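Glucan-binding protein C, GbpC (Streptococcus mutans UA159, PDB 5UQZ) probably binds glucan at the streptococcal cell surface, and is thought to mediate both sucrose-independent and sucrose-dependent adherence through its calcium-containing beta-supersandwich domain. Local coordinates at residues Gln62-Ile67 with Asn216-Ser221; Thr198-Phe203 with Gly309-Phe314. One frame throughout, in Å; residues are numbered along the deposited sequence.

Contact 1 (Gln62-Ile67 with Asn216-Ser221)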
loop_
_atom_site.group_PDB
_atom_site.type_symbol
_atom_site.label_atom_id
_atom_site.label_comp_id
_atom_site.label_asym_id
_atom_site.label_seq_id
_atom_site.Cartn_x
_atom_site.Cartn_y
_atom_site.Cartn_z
ATOM N N GLN A 62 12.580 -8.889 -14.297
ATOM C CA GLN A 62 13.014 -8.287 -13.036
ATOM C C GLN A 62 14.491 -8.512 -12.774
ATOM O O GLN A 62 14.948 -9.655 -12.603
ATOM C CB GLN A 62 12.194 -8.864 -11.878
ATOM C CG GLN A 62 12.645 -8.337 -10.495
ATOM C CD GLN A 62 12.277 -6.875 -10.346
ATOM O OE1 GLN A 62 12.932 -6.014 -10.951
ATOM N NE2 GLN A 62 11.240 -6.594 -9.518
ATOM N N GLY A 63 15.257 -7.437 -12.701
ATOM C CA GLY A 63 16.637 -7.466 -12.264
ATOM C C GLY A 63 16.866 -6.721 -10.966
ATOM O O GLY A 63 18.008 -6.704 -10.482
ATOM N N LEU A 64 15.839 -6.084 -10.415
ATOM C CA LEU A 64 15.982 -5.296 -9.199
ATOM C C LEU A 64 15.581 -6.170 -8.012
ATOM O O LEU A 64 14.500 -6.764 -8.014
ATOM C CB LEU A 64 15.070 -4.076 -9.250
ATOM C CG LEU A 64 15.147 -3.186 -7.984
ATOM C CD1 LEU A 64 16.482 -2.479 -7.878
ATOM C CD2 LEU A 64 14.021 -2.136 -8.051
ATOM N N VAL A 65 16.436 -6.199 -6.991
ATOM C CA VAL A 65 16.110 -6.761 -5.688
ATOM C C VAL A 65 16.234 -5.605 -4.702
ATOM O O VAL A 65 17.340 -5.126 -4.447
ATOM C CB VAL A 65 17.035 -7.941 -5.321
ATOM C CG1 VAL A 65 16.642 -8.481 -3.960
ATOM C CG2 VAL A 65 16.992 -9.024 -6.415
ATOM N N PHE A 66 15.108 -5.132 -4.196
ATOM C CA PHE A 66 15.066 -3.939 -3.357
ATOM C C PHE A 66 13.807 -4.074 -2.515
ATOM O O PHE A 66 12.750 -3.514 -2.810
ATOM C CB PHE A 66 15.036 -2.707 -4.250
ATOM C CG PHE A 66 14.986 -1.390 -3.475
ATOM C CD1 PHE A 66 15.977 -1.056 -2.553
ATOM C CD2 PHE A 66 13.973 -0.493 -3.694
ATOM C CE1 PHE A 66 15.916 0.168 -1.873
ATOM C CE2 PHE A 66 13.925 0.720 -3.034
ATOM C CZ PHE A 66 14.906 1.042 -2.145
ATOM N N ILE A 67 13.913 -4.887 -1.475
ATOM C CA ILE A 67 12.726 -5.278 -0.729
ATOM C C ILE A 67 12.834 -5.127 0.755
ATOM O O ILE A 67 11.814 -4.954 1.434
ATOM C CB ILE A 67 12.243 -6.669 -1.092
ATOM C CG1 ILE A 67 10.966 -7.031 -0.344
ATOM C CG2 ILE A 67 13.235 -7.597 -0.860
ATOM C CD1 ILE A 67 9.898 -5.827 -0.403
ATOM N N ASN A 216 15.745 -1.538 -18.542
ATOM C CA ASN A 216 14.332 -1.784 -18.289
ATOM C C ASN A 216 14.097 -3.008 -17.430
ATOM O O ASN A 216 13.084 -3.713 -17.562
ATOM C CB ASN A 216 13.492 -1.792 -19.562
ATOM C CG ASN A 216 13.370 -0.426 -20.177
ATOM O OD1 ASN A 216 13.907 0.560 -19.669
ATOM N ND2 ASN A 216 12.694 -0.353 -21.321
ATOM N N ASN A 217 15.025 -3.257 -16.482
ATOM C CA ASN A 217 14.892 -4.400 -15.577
ATOM C C ASN A 217 14.465 -3.998 -14.167
ATOM O O ASN A 217 14.409 -4.867 -13.290
ATOM C CB ASN A 217 16.193 -5.202 -15.525
ATOM C CG ASN A 217 16.598 -5.728 -16.904
ATOM O OD1 ASN A 217 17.625 -5.326 -17.461
ATOM N ND2 ASN A 217 15.759 -6.615 -17.458
ATOM N N ALA A 218 14.165 -2.724 -13.901
ATOM C CA ALA A 218 13.737 -2.343 -12.555
ATOM C C ALA A 218 12.220 -2.373 -12.522
ATOM O O ALA A 218 11.555 -1.395 -12.870
ATOM C CB ALA A 218 14.291 -0.975 -12.148
ATOM N N ILE A 219 11.640 -3.482 -12.061
ATOM C CA ILE A 219 10.192 -3.580 -11.956
ATOM C C ILE A 219 9.835 -3.236 -10.519
ATOM O O ILE A 219 10.319 -3.878 -9.576
ATOM C CB ILE A 219 9.654 -4.960 -12.366
ATOM C CG1 ILE A 219 10.274 -5.453 -13.693
ATOM C CG2 ILE A 219 8.109 -4.876 -12.482
ATOM C CD1 ILE A 219 10.151 -4.506 -14.857
ATOM N N MET A 220 9.019 -2.212 -10.331
ATOM C CA MET A 220 8.723 -1.715 -8.998
ATOM C C MET A 220 7.228 -1.761 -8.726
ATOM O O MET A 220 6.387 -1.589 -9.615
ATOM C CB MET A 220 9.268 -0.310 -8.840
ATOM C CG MET A 220 10.788 -0.335 -8.979
ATOM S SD MET A 220 11.625 1.136 -8.440
ATOM C CE MET A 220 11.406 0.938 -6.672
ATOM N N SER A 221 6.901 -1.953 -7.472
ATOM C CA SER A 221 5.522 -2.104 -7.047
ATOM C C SER A 221 4.843 -0.752 -6.911
ATOM O O SER A 221 5.447 0.233 -6.483
ATOM C CB SER A 221 5.498 -2.818 -5.701
ATOM O OG SER A 221 6.170 -2.053 -4.717
#

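Contact 2 (Thr198-Phe203 with Gly309-Phe314)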
loop_
_atom_site.group_PDB
_atom_site.type_symbol
_atom_site.label_atom_id
_atom_site.label_comp_id
_atom_site.label_asym_id
_atom_site.label_seq_id
_atom_site.Cartn_x
_atom_site.Cartn_y
_atom_site.Cartn_z
ATOM N N THR A 198 5.737 14.317 -5.689
ATOM C CA THR A 198 6.595 13.842 -6.756
ATOM C C THR A 198 7.872 13.275 -6.140
ATOM O O THR A 198 8.470 13.876 -5.239
ATOM C CB THR A 198 6.936 14.992 -7.721
ATOM O OG1 THR A 198 5.739 15.464 -8.331
ATOM C CG2 THR A 198 7.913 14.556 -8.811
ATOM N N MET A 199 8.272 12.113 -6.643
ATOM C CA MET A 199 9.448 11.431 -6.137
ATOM C C MET A 199 10.340 11.017 -7.288
ATOM O O MET A 199 9.880 10.758 -8.408
ATOM C CB MET A 199 9.120 10.281 -5.252
ATOM C CG MET A 199 8.085 9.394 -5.443
ATOM S SD MET A 199 7.781 8.403 -3.849
ATOM C CE MET A 199 9.311 7.489 -3.748
ATOM N N GLN A 200 11.629 10.863 -6.951
ATOM C CA GLN A 200 12.574 10.277 -7.892
ATOM C C GLN A 200 13.578 9.471 -7.095
ATOM O O GLN A 200 14.125 9.975 -6.100
ATOM C CB GLN A 200 13.280 11.341 -8.740
ATOM C CG GLN A 200 14.152 10.713 -9.781
ATOM C CD GLN A 200 14.814 11.738 -10.727
ATOM O OE1 GLN A 200 14.849 12.936 -10.439
ATOM N NE2 GLN A 200 15.350 11.249 -11.830
ATOM N N ILE A 201 13.840 8.233 -7.525
ATOM C CA ILE A 201 14.752 7.307 -6.838
ATOM C C ILE A 201 15.982 7.093 -7.694
ATOM O O ILE A 201 15.874 6.830 -8.900
ATOM C CB ILE A 201 14.039 5.961 -6.626
ATOM C CG1 ILE A 201 12.756 6.124 -5.800
ATOM C CG2 ILE A 201 15.016 4.975 -5.945
ATOM C CD1 ILE A 201 11.863 4.861 -5.807
ATOM N N ILE A 202 17.158 7.180 -7.067
ATOM C CA ILE A 202 18.415 6.888 -7.746
ATOM C C ILE A 202 19.133 5.817 -6.920
ATOM O O ILE A 202 19.279 5.954 -5.698
ATOM C CB ILE A 202 19.302 8.146 -7.868
ATOM C CG1 ILE A 202 18.614 9.224 -8.721
ATOM C CG2 ILE A 202 20.638 7.771 -8.500
ATOM C CD1 ILE A 202 19.359 10.512 -8.747
ATOM N N PHE A 203 19.554 4.744 -7.592
ATOM C CA PHE A 203 20.339 3.690 -6.964
ATOM C C PHE A 203 21.807 3.891 -7.316
ATOM O O PHE A 203 22.129 4.263 -8.436
ATOM C CB PHE A 203 19.882 2.317 -7.479
ATOM C CG PHE A 203 18.411 2.035 -7.232
ATOM C CD1 PHE A 203 17.958 1.700 -5.945
ATOM C CD2 PHE A 203 17.487 2.099 -8.263
ATOM C CE1 PHE A 203 16.634 1.397 -5.708
ATOM C CE2 PHE A 203 16.166 1.772 -8.028
ATOM C CZ PHE A 203 15.724 1.424 -6.772
ATOM N N GLY A 309 13.998 5.486 -13.937
ATOM C CA GLY A 309 14.838 6.492 -13.313
ATOM C C GLY A 309 14.300 7.896 -13.364
ATOM O O GLY A 309 14.976 8.794 -12.882
ATOM N N GLU A 310 13.094 8.096 -13.788
ATOM C CA GLU A 310 12.518 9.416 -13.968
ATOM C C GLU A 310 11.436 9.683 -12.928
ATOM O O GLU A 310 10.860 8.750 -12.355
ATOM C CB GLU A 310 11.942 9.467 -15.385
ATOM C CG GLU A 310 13.061 9.297 -16.436
ATOM C CD GLU A 310 13.001 10.274 -17.595
ATOM O OE1 GLU A 310 12.123 11.170 -17.695
ATOM O OE2 GLU A 310 13.874 10.124 -18.463
ATOM N N PRO A 311 11.128 10.942 -12.650
ATOM C CA PRO A 311 10.171 11.237 -11.544
ATOM C C PRO A 311 8.766 10.688 -11.823
ATOM O O PRO A 311 8.324 10.520 -12.981
ATOM C CB PRO A 311 10.145 12.773 -11.509
ATOM C CG PRO A 311 11.500 13.163 -12.086
ATOM C CD PRO A 311 11.784 12.157 -13.192
ATOM N N PHE A 312 8.075 10.415 -10.724
ATOM C CA PHE A 312 6.684 10.006 -10.764
ATOM C C PHE A 312 5.985 10.657 -9.585
ATOM O O PHE A 312 6.629 11.128 -8.661
ATOM C CB PHE A 312 6.560 8.464 -10.754
ATOM C CG PHE A 312 7.195 7.810 -9.593
ATOM C CD1 PHE A 312 8.569 7.511 -9.626
ATOM C CD2 PHE A 312 6.463 7.490 -8.449
ATOM C CE1 PHE A 312 9.210 6.906 -8.534
ATOM C CE2 PHE A 312 7.108 6.869 -7.373
ATOM C CZ PHE A 312 8.475 6.593 -7.418
ATOM N N THR A 313 4.651 10.685 -9.622
ATOM C CA THR A 313 3.900 11.434 -8.611
ATOM C C THR A 313 2.751 10.601 -8.083
ATOM O O THR A 313 1.952 10.083 -8.865
ATOM C CB THR A 313 3.343 12.716 -9.241
ATOM O OG1 THR A 313 4.432 13.492 -9.746
ATOM C CG2 THR A 313 2.553 13.546 -8.226
ATOM N N PHE A 314 2.623 10.485 -6.768
ATOM C CA PHE A 314 1.450 9.841 -6.198
ATOM C C PHE A 314 0.533 10.891 -5.604
ATOM O O PHE A 314 0.991 11.962 -5.156
ATOM C CB PHE A 314 1.808 8.764 -5.179
ATOM C CG PHE A 314 2.439 9.246 -3.876
ATOM C CD1 PHE A 314 1.611 9.682 -2.827
ATOM C CD2 PHE A 314 3.798 9.178 -3.683
ATOM C CE1 PHE A 314 2.164 10.080 -1.621
ATOM C CE2 PHE A 314 4.350 9.580 -2.449
ATOM C CZ PHE A 314 3.535 10.019 -1.412
#

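Contact 1 (Gln62-Ile67 with Asn216-Ser221)
The carboxamide of Gln62 lies against the backbone of Asn217-Ile219 and is held at both of its polar atoms. Two backbone N-H groups reach its oxygen from opposite faces of the amide plane. On one face Leu64 N stands well above the plane, 3.0 Å from Gln62 OE1. On the other Ile219 N gives a bond of 3.1 Å to Gln62 OE1, tilted 29° from the plane. On the nitrogen side, Gln62 NE2 donates to Ile219 O at 2.9 Å, and this acceptor lies close to the amide plane. The amide therefore pairs with both the N-H and the C=O of Ile219, which fixes its rotation. The chain of Gln62 starts away from the other segment, but a bend at chi2 (70°) brings the amide back to it. The second flat group, the Phe66 ring, has the methyl CE of Met220 at its edge, 4.2 Å from Phe66 CD2.

These bonds join segments that lead into strands of different sheets in the GbpC domain. Strand 64-65 pairs with 143-144, and strand 219-222 pairs with 303-306. The two segments run 52° apart, and a side-chain amide links them where no regular strand pairing does. A main-chain bond adds to it: Gly63 N to Asn217 O is 2.8 Å and nearly straight, with the donor in the carbonyl plane on a lone pair. Leu64 N, already bonded to Gln62 OE1, makes a further, weak bond to Asn217 O.

Asn217 turns its own amide to other partners, with ND2 on Ala61 O and OD1 on Asn145 ND2. Beyond the polar cluster the contact is apolar. Leu64 CD2 meets Met220 CG at 3.8 Å and also lies near the methyl of Ala218. Leu64 also packs on Tyr144 of the neighbouring strand.

Contact 2 (Thr198-Phe203 with Gly309-Phe314)
Met199 and Phe312 form an antiparallel hydrogen-bonded pair, and their side chains meet on the same side of the sheet. Met199 N donates to Phe312 O at 2.8 Å, and Phe312 N returns a bond of 3.0 Å to Met199 O. Met199 CG lies over one face of the Phe312 ring. With its CG between the backbone N and the carbonyl carbon (chi1 58°), the Phe312 ring lies beside Met199 on the paired strand. The sulfur of Met199 makes two Met-aromatic contacts. It lies obliquely to Phe312 and at the edge of Phe314, with SD 3.9 Å from Phe314 CE2. Ile201 CD1 reaches the edge of the Phe312 ring.

On the other side of the sheet, Thr198 OG1 and Thr313 OG1 share a hydrogen bond of 2.8 Å across a non-hydrogen-bonded pair. Asn159 ND2 also bonds to Thr198 OG1. The pairing stops at Phe312; beyond it, toward Gly309, the chain leaves the strand. There the extended side chain of Gln200 runs alongside the ring of Pro311, and Gln200 NE2 bonds to Gly309 O at 2.7 Å.

Strand 194-204 lies between 151-160 and 312-319 in the large antiparallel sheet of the beta-supersandwich. Phe329 of strand 325-329, in another sheet, packs on Met199 and Phe312 and stacks with Phe314.

How the contacts relate
Contacts 1 and 2 have centres 14 Å apart and share an apolar boundary. Phe203 of strand 194-204 meets contact 1 twice: Phe203 CE1 is 3.8 Å from Phe66 CD2, and Phe203 CZ is 4.1 Å from Leu64 CD1. The Phe66 and Phe203 rings meet edge-to-face. Met220 CE also packs on Ile201 CD1, at 4.0 Å. The segments of the two contacts alternate along the chain, and strand 219-222 is the next strand after 194-204. Contact 1 lies away from the calcium site. Contact 2 comes nearer: the side chain of Phe314 is about 9 Å from the calcium ion and about 7 Å from the side chain of its ligand Glu237.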